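PDB 2DYO: autophagy protein 5, which acts in autophagic vesicle formation and cytoplasm-to-vacuole transport in yeast, and is required for nucleophagy and mitophagy. Local coordinates for residues F75-N80 against I121-G126. Sequence-based numbering, arbitrary orientation.
Sequences FWFEHN and IHLVMG
Trp-76 pairs with Val-124 and Glu-78 with His-122 through four backbone hydrogen bonds, which join strands 75-79 and 121-126 as antiparallel neighbours, their directions 145° apart. The first pair is held by Trp-76 N to Val-124 O at 3.0 Å and by Val-124 N to Trp-76 O at 2.9 Å. Phe-77 faces Leu-123 in the non-hydrogen-bonded pair between them, and Phe-75 faces Met-125 in the one beyond Trp-76. Trp-76, Glu-78, His-122 and Val-124 share one face of the sheet. The indole of Trp-76 has CG between the backbone N and the carbonyl carbon (chi1 68°), a turn that carries its six-membered ring across to the other strand. There CZ3 lies 3.8 Å from Gly-126 N. The other end of the indole is tied to its own strand, where NE1 donates to Glu-78 OE2 at 2.9 Å, on the anti side of the carboxylate. A leucine in place of Trp-76 would probably leave Glu-78 OE2 without this donor and open a gap over Gly-126. The Glu-78 side chain runs aslant to that of Val-124, with CD 4.0 Å from Val-124 CG2. These are adjacent strands of the ubiquitin-like UblA domain, in a mixed sheet of order 2-1-5-3-4; 121-126 runs parallel to strand 15-22 on its far side. The opposite face carries Phe-75, Phe-77, Leu-123 and Met-125. Met-125 CB sits at the edge of the Phe-75 ring, 3.5 Å from CD2, and the two side chains run alongside each other. The Phe-77 ring is met obliquely by the Ile-121 CG2 methyl, 3.3 Å from CD2. Helix 52-59 packs on part of this face, with Met-52 on Phe-77 and Ile-55 on Leu-123, while Phe-26 meets the Phe-75 ring.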
loop_
_atom_site.group_PDB
_atom_site.type_symbol
_atom_site.label_atom_id
_atom_site.label_comp_id
_atom_site.label_asym_id
_atom_site.label_seq_id
_atom_site.Cartn_x
_atom_site.Cartn_y
_atom_site.Cartn_z
ATOM N N PHE A 75 10.124 -7.753 15.748
ATOM C CA PHE A 75 10.464 -7.875 14.332
ATOM C C PHE A 75 9.787 -6.781 13.513
ATOM O O PHE A 75 8.617 -6.467 13.734
ATOM C CB PHE A 75 10.015 -9.236 13.801
ATOM C CG PHE A 75 10.551 -10.405 14.579
ATOM C CD1 PHE A 75 9.776 -11.548 14.750
ATOM C CD2 PHE A 75 11.828 -10.373 15.130
ATOM C CE1 PHE A 75 10.262 -12.643 15.458
ATOM C CE2 PHE A 75 12.325 -11.464 15.841
ATOM C CZ PHE A 75 11.539 -12.601 16.004
ATOM N N TRP A 76 10.526 -6.209 12.567
ATOM C CA TRP A 76 9.986 -5.166 11.700
ATOM C C TRP A 76 10.787 -5.078 10.405
ATOM O O TRP A 76 11.893 -5.624 10.307
ATOM C CB TRP A 76 9.971 -3.812 12.428
ATOM C CG TRP A 76 11.316 -3.214 12.733
ATOM C CD1 TRP A 76 12.072 -2.428 11.912
ATOM C CD2 TRP A 76 12.053 -3.338 13.957
ATOM N NE1 TRP A 76 13.230 -2.050 12.550
ATOM C CE2 TRP A 76 13.245 -2.596 13.804
ATOM C CE3 TRP A 76 11.822 -4.007 15.168
ATOM C CZ2 TRP A 76 14.206 -2.501 14.819
ATOM C CZ3 TRP A 76 12.780 -3.913 16.178
ATOM C CH2 TRP A 76 13.956 -3.165 15.993
ATOM N N PHE A 77 10.221 -4.409 9.405
ATOM C CA PHE A 77 10.889 -4.266 8.121
ATOM C C PHE A 77 11.686 -2.985 8.016
ATOM O O PHE A 77 11.370 -1.978 8.652
ATOM C CB PHE A 77 9.883 -4.289 6.971
ATOM C CG PHE A 77 9.128 -5.576 6.844
ATOM C CD1 PHE A 77 7.781 -5.641 7.188
ATOM C CD2 PHE A 77 9.749 -6.716 6.345
ATOM C CE1 PHE A 77 7.062 -6.820 7.033
ATOM C CE2 PHE A 77 9.035 -7.905 6.185
ATOM C CZ PHE A 77 7.689 -7.951 6.529
ATOM N N GLU A 78 12.725 -3.032 7.192
ATOM C CA GLU A 78 13.565 -1.876 6.965
ATOM C C GLU A 78 13.939 -1.754 5.499
ATOM O O GLU A 78 13.924 -2.733 4.751
ATOM C CB GLU A 78 14.826 -1.952 7.833
ATOM C CG GLU A 78 14.663 -1.265 9.177
ATOM C CD GLU A 78 15.910 -1.334 10.034
ATOM O OE1 GLU A 78 17.026 -1.361 9.471
ATOM O OE2 GLU A 78 15.773 -1.346 11.275
ATOM N N HIS A 79 14.243 -0.530 5.093
ATOM C CA HIS A 79 14.650 -0.234 3.731
ATOM C C HIS A 79 15.835 0.708 3.875
ATOM O O HIS A 79 15.706 1.811 4.407
ATOM C CB HIS A 79 13.510 0.433 2.958
ATOM C CG HIS A 79 13.897 0.884 1.583
ATOM N ND1 HIS A 79 14.423 2.132 1.329
ATOM C CD2 HIS A 79 13.857 0.242 0.391
ATOM C CE1 HIS A 79 14.689 2.241 0.040
ATOM N NE2 HIS A 79 14.355 1.108 -0.552
ATOM N N ASN A 80 16.995 0.254 3.419
ATOM C CA ASN A 80 18.215 1.039 3.526
ATOM C C ASN A 80 18.423 1.515 4.964
ATOM O O ASN A 80 18.643 2.698 5.215
ATOM C CB ASN A 80 18.175 2.236 2.567
ATOM C CG ASN A 80 18.266 1.819 1.102
ATOM O OD1 ASN A 80 18.822 0.765 0.778
ATOM N ND2 ASN A 80 17.739 2.652 0.210
ATOM N N ILE A 121 13.623 -4.889 0.692
ATOM C CA ILE A 121 13.139 -4.970 2.067
ATOM C C ILE A 121 13.985 -5.920 2.908
ATOM O O ILE A 121 14.336 -7.014 2.466
ATOM C CB ILE A 121 11.677 -5.456 2.100
ATOM C CG1 ILE A 121 10.770 -4.419 1.436
ATOM C CG2 ILE A 121 11.251 -5.742 3.538
ATOM C CD1 ILE A 121 10.732 -3.082 2.144
ATOM N N HIS A 122 14.292 -5.499 4.129
ATOM C CA HIS A 122 15.099 -6.297 5.042
ATOM C C HIS A 122 14.316 -6.569 6.326
ATOM O O HIS A 122 13.779 -5.646 6.938
ATOM C CB HIS A 122 16.393 -5.549 5.382
ATOM C CG HIS A 122 17.066 -4.935 4.192
ATOM N ND1 HIS A 122 18.203 -5.464 3.617
ATOM C CD2 HIS A 122 16.739 -3.852 3.446
ATOM C CE1 HIS A 122 18.547 -4.735 2.569
ATOM N NE2 HIS A 122 17.675 -3.751 2.443
ATOM N N LEU A 123 14.253 -7.838 6.721
ATOM C CA LEU A 123 13.555 -8.237 7.942
ATOM C C LEU A 123 14.576 -8.119 9.073
ATOM O O LEU A 123 15.625 -8.763 9.030
ATOM C CB LEU A 123 13.085 -9.690 7.833
ATOM C CG LEU A 123 11.821 -10.174 8.561
ATOM C CD1 LEU A 123 12.034 -11.613 8.967
ATOM C CD2 LEU A 123 11.508 -9.325 9.783
ATOM N N VAL A 124 14.260 -7.313 10.081
ATOM C CA VAL A 124 15.162 -7.089 11.207
ATOM C C VAL A 124 14.518 -7.375 12.568
ATOM O O VAL A 124 13.295 -7.446 12.685
ATOM C CB VAL A 124 15.660 -5.623 11.201
ATOM C CG1 VAL A 124 16.598 -5.374 12.363
ATOM C CG2 VAL A 124 16.352 -5.323 9.886
ATOM N N MET A 125 15.352 -7.550 13.592
ATOM C CA MET A 125 14.866 -7.796 14.947
ATOM C C MET A 125 15.594 -6.882 15.926
ATOM O O MET A 125 16.630 -6.307 15.594
ATOM C CB MET A 125 15.085 -9.253 15.356
ATOM C CG MET A 125 16.540 -9.654 15.509
ATOM S SD MET A 125 16.676 -11.226 16.374
ATOM C CE MET A 125 16.369 -12.369 15.055
ATOM N N GLY A 126 15.049 -6.753 17.132
ATOM C CA GLY A 126 15.665 -5.902 18.133
ATOM C C GLY A 126 14.861 -5.827 19.418
ATOM O O GLY A 126 13.769 -6.391 19.506
#